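Local atomic coordinates of arylsulfatase (Pseudoalteromonas sp. MB47, PDB entry 7AJ0), a protein that probably removes sulfate groups from the algal polysaccharide fucoidan by hydrolysis, as an exo-acting, calcium-binding sulfatase built as a hexamer of identical subunits. Residues 491-494 with 495-498; 480-483 with 484-488; 501-505 with 506-510; 111-114 with 115-119; 393-397 with 398-402. All coordinates share one frame; numbering follows the deposited sequence.

Interaction 1. Residues 491-494 with 495-498; sequences QATK and FMKA
Gln491 lays the nitrogen end of its amide over one face of the Phe495 ring, one helical turn further along. NE2 stands 3.3 Å above the ring plane, displaced toward the rim, and its nearest ring atom is CZ. The amide is turned steeply against the ring, with 73° between the two planes, so the group approaches by its NH2 end and does not lie flat on the face. A trans first torsion (chi1 -176°) followed by a bend at chi2 folds the chain back over the ring, with Gln491 CG 3.7 Å from Phe495 CE2. The other end of the amide is fixed as well, since OE1 accepts a hydrogen bond from Asn12. Phe495 itself meets Trp434 edge-to-face and packs on Leu432, on the antiparallel sheet of strand 428-434.

On another side of the helix, Thr493 lies alongside both Met496 and Lys497, pointing the same way. The methyl CG2 of Thr493 is 4.0 Å from Met496 CE and 3.9 Å from Lys497 NZ, loose contacts at a more open surface. Backbone bonds hold the spacing: Phe495 N to Gln491 O is 2.9 Å, and Lys497 N to Thr493 O is also 2.9 Å with a nearly straight N-H (174°). The i to i+4 bonds and i to i+3 or i+4 side-chain pairs are those of a regular alpha-helix, here 489-505, with Phe495 turned onto the sheet.

Interaction 2. Residues 480-483 with 484-488; sequences TGHQ and YFEWG
Gln483 swings CG trans to its backbone N (chi1 -161°), while Tyr484 turns its ring to the opposite side from its own carbonyl carbon (chi1 -54°); these two torsions lay neighbouring side chains alongside each other. Gln483 CG sits almost on the normal of the Tyr484 ring, 4.2 Å from the centroid, a CH-pi contact over the face. The extended chain then carries its amide along the ring, the planes 34° apart, until Gln483 OE1 is 3.2 Å from Tyr484 CE2. OE1 has its stronger partner elsewhere, a hydrogen bond from Arg451 of a second subunit. Thr480 CB approaches the ring at its edge, 4.1 Å from Tyr484 CD2. Replacing Tyr484 with alanine would probably leave the Gln483 chain without the ring face beneath CG and its amide freer to swing.

The backbone turns back beside this pair. Phe485 N reaches His482 O at 3.2 Å with a straight N-H, yet from above the carbonyl plane. One water links Thr480 OG1 (2.7 Å) with Tyr484 N (3.0 Å). Further on, Glu486 runs beside His482, Glu486 OE2 lying 3.5 Å from His482 CD2 at the imidazole edge. Both polar ends are engaged across the subunit boundary, His482 ND1 with Asp454 and Glu486 OE2 with Ser184, each of the second subunit. The chemistry thus implies a division of labour: backbone bonds, ring contacts and water shape the loop locally, while the polar side-chain ends of His482, Gln483 and Glu486 bond to the second subunit.

Interaction 3. Residues 501-505 with 506-510; sequences ATMKK and YPNTD
Thr502 O takes the backbone N-H of Tyr506 in a bond of 2.7 Å, bent at the hydrogen (142°). This is the closing i to i+4 bond of helix 489-505, because Tyr506 is the first residue to leave helical backbone angles. The same oxygen also lies in the plane of the Tyr506 ring at its edge, 3.6 Å from CD1. Lys505 keeps to this ring as well: its chain, with CG trans to the backbone N, runs beside the tyrosine in the same direction and bends only at the end, so that NZ bonds Tyr506 OH at 2.8 Å.

Past the turn, the chain folds back on Met503. Its SD accepts a weak bond of 3.5 Å from Asn508 ND2, and one water joins Met503 O (2.8 Å) to Asn508 N (2.7 Å). Pro507 CA adds a CH...O contact to Met503 O. The exit from the helix is therefore held by one backbone bond, the lysine-tyrosine bond and softer contacts through water, carbon and sulfur. Around it, Met503 and Asn508 both rest on Val116 and Arg117 of helix 115-118, while Tyr506 packs against Pro22 and Asn23 of an N-terminal loop.

Interaction 4. Residues 111-114 with 115-119; sequences TGRL and PVRSG
Arg113 spreads one face of its guanidinium over the beta-carbon of Arg117, CB lying 3.4 Å from that plane and displaced toward the rim. The closest side-chain approach is Arg113 NH2 to Arg117 CB, 3.7 Å. The two guanidinium groups do not stack: their planes are 39° apart, and Arg113 NH1 remains 5.2 Å from Arg117 NE. A bend at chi3 (58°) turns the Arg113 head across the base of the Arg117 side chain, whereas Arg117 stretches out from CG to NE. Each charge has a carboxylate of its own, Glu138 for Arg113 and Asp401 for Arg117, which probably offsets the cost of placing two like charges close together in a buried setting.

The backbone turn runs from Leu114 to Arg117, with Pro115 in its second position. Arg117 N bonds Leu114 O at 3.0 Å, from above the carbonyl plane, and Leu114 CB touches Pro115 CD at 3.8 Å. Nearby, one water bonds Thr111 OG1, Arg113 O (2.8 Å) and Ser118 OG (2.7 Å), tying the loop to the short helix 115-118. Gly112, with positive phi, ends the preceding helix 102-111. That helix begins at the calcium ligand Cys102, and the run from there to Gly112 resembles the sulfatase signature, with a serine in the usual place of proline; the arrangement is the end of that motif and the helical turn that follows it in the chain.

Interaction 5. Residues 393-397 with 398-402; sequences ELPSN and MYFDG
Leu394 and Phe400 meet across the neck of a loop whose bend is a type I beta turn, Pro395 to Met398. The fit is that of a branched knob on a flat plate. Leu394 CD1 sits over the centre of the Phe400 ring, 3.9 Å from the centroid and 8° off its normal, a CH-pi contact. The second methyl, Leu394 CD2, covers the outer part of the same face, 3.5 Å from Phe400 CZ, so the leucine fork spreads over one face, from the ring centre to the CZ end. Phe400 presents this face because its CG stands opposite the carbonyl carbon (chi1 -76°), which lays the ring across the loop toward Leu394.

Pro395 fills the next step. Its CD is 4.1 Å from Phe400 CZ, the two groups crossing at about a right angle, and its CG bears on Met398 SD at 3.7 Å. The methionine chain bends at chi3 beyond that sulfur. Asn397 lies beside Met398 and brings ND2 to 3.8 Å from Met398 CG. No hydrogen bond spans the two halves, so shape carries this contact. Tyr381 and Met382 of helix 377-387 pack on both Leu394 and Phe400, extending the apolar cluster. An alanine in place of Phe400 would probably open a gap beneath both Leu394 methyls and take away the surface against which Pro395 CD rests.

The rim of the plate meets the turn's backbone too: Pro395 O lies in the plane of the Phe400 ring, at its edge, 3.7 Å from CE2.

Interactions 2, 1 and 3 follow one another along the chain: the loop 480-488 leads into helix 489-505, whose first half forms interaction 1 and whose end forms interaction 3. Interactions 3, 4 and 5 form a compact group, their centres 10 to 12 Å apart. Asp401 of interaction 5 joins Arg117 of interaction 4 by a salt bridge (OD1 to NH2, 2.7 Å), and Arg117 O probably accepts from Thr509 N of interaction 3 at 2.8 Å. Tyr506 packs on Tyr399. In interaction 4 the Pro115 side chain is about 13 Å from the calcium ion; the centre of interaction 2, at the subunit boundary, lies about 31 Å from that of interaction 4.

Interaction 1. Residues 491-494 with 495-498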
loop_
_atom_site.group_PDB
_atom_site.type_symbol
_atom_site.label_atom_id
_atom_site.label_comp_id
_atom_site.label_asym_id
_atom_site.label_seq_id
_atom_site.Cartn_x
_atom_site.Cartn_y
_atom_site.Cartn_z
ATOM N N GLN A 491 -0.651 28.728 17.561
ATOM C CA GLN A 491 -0.833 29.910 16.725
ATOM C C GLN A 491 -1.433 29.538 15.374
ATOM O O GLN A 491 -2.268 30.273 14.837
ATOM C CB GLN A 491 0.496 30.640 16.539
ATOM C CG GLN A 491 0.375 31.941 15.756
ATOM C CD GLN A 491 -0.561 32.937 16.417
ATOM O OE1 GLN A 491 -0.547 33.100 17.637
ATOM N NE2 GLN A 491 -1.390 33.598 15.616
ATOM N N ALA A 492 -1.015 28.403 14.808
ATOM C CA ALA A 492 -1.598 27.950 13.549
ATOM C C ALA A 492 -3.095 27.711 13.696
ATOM O O ALA A 492 -3.869 27.967 12.766
ATOM C CB ALA A 492 -0.899 26.679 13.071
ATOM N N THR A 493 -3.522 27.218 14.860
ATOM C CA THR A 493 -4.949 27.028 15.097
ATOM C C THR A 493 -5.652 28.364 15.297
ATOM O O THR A 493 -6.790 28.543 14.850
ATOM C CB THR A 493 -5.161 26.113 16.302
ATOM O OG1 THR A 493 -4.673 24.802 15.992
ATOM C CG2 THR A 493 -6.634 26.026 16.665
ATOM N N LYS A 494 -4.991 29.313 15.963
ATOM C CA LYS A 494 -5.556 30.653 16.075
ATOM C C LYS A 494 -5.805 31.254 14.696
ATOM O O LYS A 494 -6.845 31.881 14.461
ATOM C CB LYS A 494 -4.630 31.558 16.884
ATOM C CG LYS A 494 -4.778 31.436 18.390
ATOM C CD LYS A 494 -3.932 32.487 19.098
ATOM C CE LYS A 494 -3.951 32.306 20.609
ATOM N NZ LYS A 494 -3.046 31.209 21.048
ATOM N N PHE A 495 -4.863 31.065 13.769
ATOM C CA PHE A 495 -5.037 31.602 12.423
ATOM C C PHE A 495 -6.216 30.937 11.716
ATOM O O PHE A 495 -6.997 31.608 11.032
ATOM C CB PHE A 495 -3.757 31.419 11.607
ATOM C CG PHE A 495 -2.683 32.436 11.905
ATOM C CD1 PHE A 495 -2.992 33.773 12.093
ATOM C CD2 PHE A 495 -1.354 32.048 11.983
ATOM C CE1 PHE A 495 -2.002 34.698 12.360
ATOM C CE2 PHE A 495 -0.360 32.968 12.249
ATOM C CZ PHE A 495 -0.684 34.296 12.437
ATOM N N MET A 496 -6.360 29.616 11.863
ATOM C CA MET A 496 -7.504 28.937 11.265
ATOM C C MET A 496 -8.811 29.485 11.823
ATOM O O MET A 496 -9.716 29.861 11.069
ATOM C CB MET A 496 -7.424 27.430 11.508
ATOM C CG MET A 496 -8.767 26.723 11.334
ATOM S SD MET A 496 -8.689 24.935 11.538
ATOM C CE MET A 496 -8.263 24.797 13.273
ATOM N N LYS A 497 -8.933 29.517 13.153
ATOM C CA LYS A 497 -10.178 29.948 13.778
ATOM C C LYS A 497 -10.558 31.352 13.329
ATOM O O LYS A 497 -11.706 31.607 12.949
ATOM C CB LYS A 497 -10.043 29.890 15.300
ATOM C CG LYS A 497 -9.755 28.502 15.853
ATOM C CD LYS A 497 -10.995 27.625 15.841
ATOM C CE LYS A 497 -10.725 26.270 16.489
ATOM N NZ LYS A 497 -10.286 26.398 17.909
ATOM N N ALA A 498 -9.598 32.280 13.362
ATOM C CA ALA A 498 -9.888 33.651 12.959
ATOM C C ALA A 498 -10.315 33.712 11.499
ATOM O O ALA A 498 -11.255 34.436 11.147
ATOM C CB ALA A 498 -8.666 34.537 13.201
#

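Interaction 2. Residues 480-483 with 484-488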
loop_
_atom_site.group_PDB
_atom_site.type_symbol
_atom_site.label_atom_id
_atom_site.label_comp_id
_atom_site.label_asym_id
_atom_site.label_seq_id
_atom_site.Cartn_x
_atom_site.Cartn_y
_atom_site.Cartn_z
ATOM N N THR A 480 5.644 15.602 10.279
ATOM C CA THR A 480 6.133 15.528 11.648
ATOM C C THR A 480 5.164 16.134 12.655
ATOM O O THR A 480 5.415 16.046 13.862
ATOM C CB THR A 480 7.492 16.233 11.773
ATOM O OG1 THR A 480 7.371 17.595 11.344
ATOM C CG2 THR A 480 8.540 15.522 10.924
ATOM N N GLY A 481 4.079 16.748 12.191
ATOM C CA GLY A 481 3.051 17.235 13.095
ATOM C C GLY A 481 3.603 18.115 14.194
ATOM O O GLY A 481 4.353 19.069 13.948
ATOM N N HIS A 482 3.229 17.787 15.432
ATOM C CA HIS A 482 3.570 18.589 16.596
ATOM C C HIS A 482 5.001 18.393 17.074
ATOM O O HIS A 482 5.429 19.105 17.990
ATOM C CB HIS A 482 2.623 18.238 17.750
ATOM C CG HIS A 482 3.042 17.017 18.514
ATOM N ND1 HIS A 482 3.160 15.774 17.928
ATOM C CD2 HIS A 482 3.390 16.854 19.813
ATOM C CE1 HIS A 482 3.556 14.898 18.834
ATOM N NE2 HIS A 482 3.701 15.527 19.987
ATOM N N GLN A 483 5.749 17.455 16.487
ATOM C CA GLN A 483 7.007 17.033 17.094
ATOM C C GLN A 483 7.970 18.201 17.272
ATOM O O GLN A 483 8.625 18.321 18.315
ATOM C CB GLN A 483 7.660 15.938 16.252
ATOM C CG GLN A 483 8.704 15.134 17.006
ATOM C CD GLN A 483 9.505 14.218 16.106
ATOM O OE1 GLN A 483 9.357 14.244 14.884
ATOM N NE2 GLN A 483 10.365 13.402 16.706
ATOM N N TYR A 484 8.081 19.066 16.263
ATOM C CA TYR A 484 9.013 20.186 16.299
ATOM C C TYR A 484 8.295 21.529 16.265
ATOM O O TYR A 484 8.922 22.554 15.978
ATOM C CB TYR A 484 9.996 20.104 15.128
ATOM C CG TYR A 484 10.740 18.797 15.026
ATOM C CD1 TYR A 484 11.753 18.480 15.921
ATOM C CD2 TYR A 484 10.441 17.882 14.025
ATOM C CE1 TYR A 484 12.441 17.283 15.828
ATOM C CE2 TYR A 484 11.122 16.682 13.923
ATOM C CZ TYR A 484 12.122 16.388 14.827
ATOM O OH TYR A 484 12.802 15.197 14.723
ATOM N N PHE A 485 6.995 21.546 16.557
ATOM C CA PHE A 485 6.169 22.723 16.311
ATOM C C PHE A 485 5.169 22.947 17.438
ATOM O O PHE A 485 4.096 23.516 17.213
ATOM C CB PHE A 485 5.443 22.579 14.965
ATOM C CG PHE A 485 4.987 23.880 14.365
ATOM C CD1 PHE A 485 5.878 24.920 14.164
ATOM C CD2 PHE A 485 3.670 24.049 13.971
ATOM C CE1 PHE A 485 5.459 26.110 13.604
ATOM C CE2 PHE A 485 3.245 25.238 13.408
ATOM C CZ PHE A 485 4.142 26.268 13.224
ATOM N N GLU A 486 5.501 22.513 18.656
ATOM C CA GLU A 486 4.609 22.756 19.784
ATOM C C GLU A 486 4.490 24.246 20.077
ATOM O O GLU A 486 3.416 24.729 20.455
ATOM C CB GLU A 486 5.099 22.013 21.026
ATOM C CG GLU A 486 4.852 20.516 21.000
ATOM C CD GLU A 486 5.053 19.867 22.361
ATOM O OE1 GLU A 486 5.388 20.586 23.328
ATOM O OE2 GLU A 486 4.871 18.635 22.465
ATOM N N TRP A 487 5.587 24.992 19.917
ATOM C CA TRP A 487 5.539 26.430 20.151
ATOM C C TRP A 487 4.639 27.137 19.143
ATOM O O TRP A 487 4.068 28.188 19.457
ATOM C CB TRP A 487 6.950 27.019 20.096
ATOM C CG TRP A 487 7.675 26.717 18.822
ATOM C CD1 TRP A 487 8.573 25.713 18.609
ATOM C CD2 TRP A 487 7.557 27.419 17.580
ATOM N NE1 TRP A 487 9.023 25.746 17.313
ATOM C CE2 TRP A 487 8.414 26.785 16.659
ATOM C CE3 TRP A 487 6.809 28.522 17.157
ATOM C CZ2 TRP A 487 8.545 27.216 15.343
ATOM C CZ3 TRP A 487 6.941 28.949 15.849
ATOM C CH2 TRP A 487 7.803 28.297 14.957
ATOM N N GLY A 488 4.494 26.580 17.943
ATOM C CA GLY A 488 3.767 27.252 16.885
ATOM C C GLY A 488 2.388 26.696 16.600
ATOM O O GLY A 488 1.542 27.395 16.035
HETATM O O HOH W 1 6.735 19.101 13.547
HETATM O O HOH W 2 8.264 21.431 19.626
#

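Interaction 3. Residues 501-505 with 506-510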
loop_
_atom_site.group_PDB
_atom_site.type_symbol
_atom_site.label_atom_id
_atom_site.label_comp_id
_atom_site.label_asym_id
_atom_site.label_seq_id
_atom_site.Cartn_x
_atom_site.Cartn_y
_atom_site.Cartn_z
ATOM N N ALA A 501 -13.721 32.684 11.226
ATOM C CA ALA A 501 -14.614 33.631 11.885
ATOM C C ALA A 501 -14.977 34.797 10.974
ATOM O O ALA A 501 -16.087 35.333 11.077
ATOM C CB ALA A 501 -13.975 34.151 13.174
ATOM N N THR A 502 -14.068 35.210 10.082
ATOM C CA THR A 502 -14.403 36.280 9.152
ATOM C C THR A 502 -15.616 35.908 8.306
ATOM O O THR A 502 -16.356 36.790 7.856
ATOM C CB THR A 502 -13.224 36.607 8.233
ATOM O OG1 THR A 502 -13.041 35.547 7.287
ATOM C CG2 THR A 502 -11.943 36.799 9.031
ATOM N N MET A 503 -15.832 34.611 8.083
ATOM C CA MET A 503 -16.941 34.134 7.267
ATOM C C MET A 503 -18.247 34.051 8.039
ATOM O O MET A 503 -19.293 33.813 7.427
ATOM C CB MET A 503 -16.585 32.772 6.674
ATOM C CG MET A 503 -15.345 32.839 5.809
ATOM S SD MET A 503 -14.830 31.274 5.106
ATOM C CE MET A 503 -13.470 31.843 4.088
ATOM N N LYS A 504 -18.211 34.230 9.357
ATOM C CA LYS A 504 -19.411 34.490 10.143
ATOM C C LYS A 504 -19.730 35.981 10.155
ATOM O O LYS A 504 -20.888 36.373 9.974
ATOM C CB LYS A 504 -19.220 33.973 11.571
ATOM C CG LYS A 504 -20.399 34.201 12.508
ATOM C CD LYS A 504 -21.528 33.213 12.247
ATOM C CE LYS A 504 -22.707 33.458 13.182
ATOM N NZ LYS A 504 -22.331 33.307 14.618
ATOM N N LYS A 505 -18.705 36.813 10.350
ATOM C CA LYS A 505 -18.880 38.261 10.349
ATOM C C LYS A 505 -19.198 38.790 8.957
ATOM O O LYS A 505 -19.915 39.788 8.827
ATOM C CB LYS A 505 -17.612 38.915 10.901
ATOM C CG LYS A 505 -17.664 40.423 11.081
ATOM C CD LYS A 505 -16.378 40.911 11.752
ATOM C CE LYS A 505 -16.418 42.398 12.072
ATOM N NZ LYS A 505 -16.589 43.233 10.851
ATOM N N TYR A 506 -18.680 38.140 7.915
ATOM C CA TYR A 506 -18.945 38.508 6.523
ATOM C C TYR A 506 -19.443 37.263 5.804
ATOM O O TYR A 506 -18.644 36.465 5.294
ATOM C CB TYR A 506 -17.695 39.077 5.857
ATOM C CG TYR A 506 -17.204 40.356 6.493
ATOM C CD1 TYR A 506 -16.306 40.328 7.550
ATOM C CD2 TYR A 506 -17.646 41.592 6.039
ATOM C CE1 TYR A 506 -15.858 41.497 8.136
ATOM C CE2 TYR A 506 -17.206 42.765 6.619
ATOM C CZ TYR A 506 -16.312 42.712 7.666
ATOM O OH TYR A 506 -15.872 43.880 8.243
ATOM N N PRO A 507 -20.761 37.064 5.738
ATOM C CA PRO A 507 -21.286 35.791 5.225
ATOM C C PRO A 507 -20.822 35.503 3.806
ATOM O O PRO A 507 -20.711 36.402 2.972
ATOM C CB PRO A 507 -22.809 35.982 5.283
ATOM C CG PRO A 507 -23.025 37.056 6.288
ATOM C CD PRO A 507 -21.841 37.974 6.169
ATOM N N ASN A 508 -20.554 34.226 3.544
ATOM C CA ASN A 508 -20.226 33.784 2.198
ATOM C C ASN A 508 -21.475 33.792 1.320
ATOM O O ASN A 508 -22.611 33.756 1.802
ATOM C CB ASN A 508 -19.614 32.383 2.223
ATOM C CG ASN A 508 -18.248 32.349 2.891
ATOM O OD1 ASN A 508 -17.545 33.357 2.957
ATOM N ND2 ASN A 508 -17.862 31.176 3.380
ATOM N N THR A 509 -21.251 33.835 0.011
ATOM C CA THR A 509 -22.347 33.869 -0.945
ATOM C C THR A 509 -22.867 32.463 -1.215
ATOM O O THR A 509 -22.090 31.544 -1.493
ATOM C CB THR A 509 -21.894 34.515 -2.255
ATOM O OG1 THR A 509 -21.534 35.882 -2.019
ATOM C CG2 THR A 509 -22.999 34.451 -3.295
ATOM N N ASP A 510 -24.185 32.300 -1.138
ATOM C CA ASP A 510 -24.867 31.067 -1.521
ATOM C C ASP A 510 -25.603 31.344 -2.827
ATOM O O ASP A 510 -26.560 32.127 -2.851
ATOM C CB ASP A 510 -25.826 30.607 -0.426
ATOM C CG ASP A 510 -26.462 29.261 -0.730
ATOM O OD1 ASP A 510 -26.137 28.664 -1.781
ATOM O OD2 ASP A 510 -27.289 28.798 0.085
HETATM O O HOH W 3 -20.685 32.420 5.489
#

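Interaction 4. Residues 111-114 with 115-119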
loop_
_atom_site.group_PDB
_atom_site.type_symbol
_atom_site.label_atom_id
_atom_site.label_comp_id
_atom_site.label_asym_id
_atom_site.label_seq_id
_atom_site.Cartn_x
_atom_site.Cartn_y
_atom_site.Cartn_z
ATOM N N THR A 111 -11.210 39.125 -8.293
ATOM C CA THR A 111 -12.109 39.622 -7.261
ATOM C C THR A 111 -11.414 39.949 -5.948
ATOM O O THR A 111 -12.066 40.505 -5.061
ATOM C CB THR A 111 -13.227 38.609 -6.973
ATOM O OG1 THR A 111 -12.672 37.430 -6.375
ATOM C CG2 THR A 111 -13.960 38.233 -8.252
ATOM N N GLY A 112 -10.130 39.634 -5.788
ATOM C CA GLY A 112 -9.470 39.836 -4.516
ATOM C C GLY A 112 -10.009 38.979 -3.397
ATOM O O GLY A 112 -9.756 39.272 -2.226
ATOM N N ARG A 113 -10.728 37.911 -3.725
ATOM C CA ARG A 113 -11.510 37.177 -2.742
ATOM C C ARG A 113 -11.397 35.681 -2.974
ATOM O O ARG A 113 -11.547 35.210 -4.105
ATOM C CB ARG A 113 -12.981 37.611 -2.802
ATOM C CG ARG A 113 -13.281 38.832 -1.961
ATOM C CD ARG A 113 -14.454 39.630 -2.488
ATOM N NE ARG A 113 -15.689 38.856 -2.587
ATOM C CZ ARG A 113 -16.456 38.525 -1.553
ATOM N NH1 ARG A 113 -16.111 38.878 -0.323
ATOM N NH2 ARG A 113 -17.570 37.833 -1.751
ATOM N N LEU A 114 -11.122 34.946 -1.905
ATOM C CA LEU A 114 -11.195 33.496 -1.971
ATOM C C LEU A 114 -12.548 33.089 -2.550
ATOM O O LEU A 114 -13.579 33.660 -2.173
ATOM C CB LEU A 114 -11.001 32.895 -0.579
ATOM C CG LEU A 114 -9.577 32.991 -0.029
ATOM C CD1 LEU A 114 -9.552 32.673 1.456
ATOM C CD2 LEU A 114 -8.646 32.059 -0.794
ATOM N N PRO A 115 -12.586 32.127 -3.475
ATOM C CA PRO A 115 -13.852 31.838 -4.171
ATOM C C PRO A 115 -14.945 31.282 -3.274
ATOM O O PRO A 115 -16.115 31.304 -3.676
ATOM C CB PRO A 115 -13.444 30.825 -5.251
ATOM C CG PRO A 115 -12.134 30.276 -4.811
ATOM C CD PRO A 115 -11.457 31.340 -4.008
ATOM N N VAL A 116 -14.618 30.788 -2.079
ATOM C CA VAL A 116 -15.675 30.321 -1.191
ATOM C C VAL A 116 -16.543 31.490 -0.735
ATOM O O VAL A 116 -17.730 31.311 -0.431
ATOM C CB VAL A 116 -15.077 29.557 0.005
ATOM C CG1 VAL A 116 -14.298 30.496 0.918
ATOM C CG2 VAL A 116 -16.175 28.836 0.770
ATOM N N ARG A 117 -15.980 32.700 -0.688
ATOM C CA ARG A 117 -16.775 33.864 -0.315
ATOM C C ARG A 117 -17.724 34.266 -1.437
ATOM O O ARG A 117 -18.873 34.645 -1.184
ATOM C CB ARG A 117 -15.866 35.041 0.038
ATOM C CG ARG A 117 -14.823 34.753 1.103
ATOM C CD ARG A 117 -14.170 36.043 1.571
ATOM N NE ARG A 117 -12.988 35.813 2.396
ATOM C CZ ARG A 117 -13.008 35.633 3.714
ATOM N NH1 ARG A 117 -14.156 35.643 4.376
ATOM N NH2 ARG A 117 -11.874 35.437 4.371
ATOM N N SER A 118 -17.259 34.188 -2.684
ATOM C CA SER A 118 -18.025 34.674 -3.823
ATOM C C SER A 118 -18.989 33.640 -4.381
ATOM O O SER A 118 -20.005 34.011 -4.980
ATOM C CB SER A 118 -17.074 35.121 -4.938
ATOM O OG SER A 118 -16.327 34.025 -5.443
ATOM N N GLY A 119 -18.704 32.355 -4.192
ATOM C CA GLY A 119 -19.453 31.305 -4.840
ATOM C C GLY A 119 -18.859 30.831 -6.145
ATOM O O GLY A 119 -19.417 29.918 -6.770
HETATM O O HOH W 4 -13.857 35.181 -5.615
HETATM O O HOH W 5 -19.931 37.277 0.213
#

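Interaction 5. Residues 393-397 with 398-402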
loop_
_atom_site.group_PDB
_atom_site.type_symbol
_atom_site.label_atom_id
_atom_site.label_comp_id
_atom_site.label_asym_id
_atom_site.label_seq_id
_atom_site.Cartn_x
_atom_site.Cartn_y
_atom_site.Cartn_z
ATOM N N GLU A 393 -12.532 52.134 -3.028
ATOM C CA GLU A 393 -13.802 51.893 -3.701
ATOM C C GLU A 393 -14.377 50.510 -3.419
ATOM O O GLU A 393 -15.435 50.175 -3.961
ATOM C CB GLU A 393 -13.632 52.072 -5.216
ATOM C CG GLU A 393 -13.294 53.494 -5.647
ATOM C CD GLU A 393 -14.465 54.451 -5.490
ATOM O OE1 GLU A 393 -15.601 54.066 -5.838
ATOM O OE2 GLU A 393 -14.251 55.587 -5.015
ATOM N N LEU A 394 -13.721 49.705 -2.592
ATOM C CA LEU A 394 -14.186 48.339 -2.358
ATOM C C LEU A 394 -15.382 48.344 -1.411
ATOM O O LEU A 394 -15.331 49.002 -0.366
ATOM C CB LEU A 394 -13.065 47.484 -1.776
ATOM C CG LEU A 394 -11.916 47.098 -2.707
ATOM C CD1 LEU A 394 -10.876 46.293 -1.940
ATOM C CD2 LEU A 394 -12.417 46.312 -3.903
ATOM N N PRO A 395 -16.458 47.622 -1.730
ATOM C CA PRO A 395 -17.627 47.620 -0.838
ATOM C C PRO A 395 -17.275 47.091 0.546
ATOM O O PRO A 395 -16.503 46.141 0.693
ATOM C CB PRO A 395 -18.630 46.708 -1.559
ATOM C CG PRO A 395 -17.813 45.895 -2.511
ATOM C CD PRO A 395 -16.656 46.763 -2.914
ATOM N N SER A 396 -17.864 47.715 1.566
ATOM C CA SER A 396 -17.510 47.431 2.950
ATOM C C SER A 396 -18.230 46.222 3.530
ATOM O O SER A 396 -17.867 45.773 4.623
ATOM C CB SER A 396 -17.809 48.659 3.817
ATOM O OG SER A 396 -17.170 49.808 3.294
ATOM N N ASN A 397 -19.234 45.688 2.839
ATOM C CA ASN A 397 -19.959 44.515 3.307
ATOM C C ASN A 397 -19.329 43.209 2.845
ATOM O O ASN A 397 -19.862 42.138 3.153
ATOM C CB ASN A 397 -21.414 44.579 2.830
ATOM C CG ASN A 397 -21.534 44.539 1.321
ATOM O OD1 ASN A 397 -21.101 45.460 0.628
ATOM N ND2 ASN A 397 -22.129 43.473 0.803
ATOM N N MET A 398 -18.216 43.270 2.119
ATOM C CA MET A 398 -17.540 42.092 1.598
ATOM C C MET A 398 -16.114 42.045 2.130
ATOM O O MET A 398 -15.412 43.061 2.142
ATOM C CB MET A 398 -17.531 42.100 0.065
ATOM C CG MET A 398 -18.905 41.905 -0.562
ATOM S SD MET A 398 -18.991 42.418 -2.293
ATOM C CE MET A 398 -17.605 41.529 -2.999
ATOM N N TYR A 399 -15.695 40.862 2.573
ATOM C CA TYR A 399 -14.333 40.665 3.048
ATOM C C TYR A 399 -13.414 40.390 1.865
ATOM O O TYR A 399 -13.748 39.594 0.982
ATOM C CB TYR A 399 -14.275 39.505 4.039
ATOM C CG TYR A 399 -12.999 39.439 4.846
ATOM C CD1 TYR A 399 -12.894 40.095 6.062
ATOM C CD2 TYR A 399 -11.904 38.715 4.398
ATOM C CE1 TYR A 399 -11.736 40.038 6.809
ATOM C CE2 TYR A 399 -10.739 38.652 5.142
ATOM C CZ TYR A 399 -10.662 39.315 6.347
ATOM O OH TYR A 399 -9.512 39.260 7.097
ATOM N N PHE A 400 -12.259 41.046 1.849
ATOM C CA PHE A 400 -11.288 40.906 0.770
ATOM C C PHE A 400 -10.021 40.262 1.313
ATOM O O PHE A 400 -9.427 40.758 2.277
ATOM C CB PHE A 400 -10.992 42.261 0.133
ATOM C CG PHE A 400 -12.081 42.739 -0.776
ATOM C CD1 PHE A 400 -12.074 42.400 -2.117
ATOM C CD2 PHE A 400 -13.123 43.507 -0.288
ATOM C CE1 PHE A 400 -13.079 42.828 -2.957
ATOM C CE2 PHE A 400 -14.132 43.938 -1.124
ATOM C CZ PHE A 400 -14.111 43.598 -2.461
ATOM N N ASP A 401 -9.618 39.157 0.692
ATOM C CA ASP A 401 -8.464 38.391 1.136
ATOM C C ASP A 401 -7.150 38.909 0.575
ATOM O O ASP A 401 -6.090 38.608 1.138
ATOM C CB ASP A 401 -8.645 36.924 0.737
ATOM C CG ASP A 401 -9.898 36.312 1.327
ATOM O OD1 ASP A 401 -9.925 36.066 2.551
ATOM O OD2 ASP A 401 -10.868 36.092 0.572
ATOM N N GLY A 402 -7.192 39.681 -0.507
ATOM C CA GLY A 402 -5.970 40.163 -1.110
ATOM C C GLY A 402 -5.298 41.232 -0.270
ATOM O O GLY A 402 -5.942 41.988 0.456
#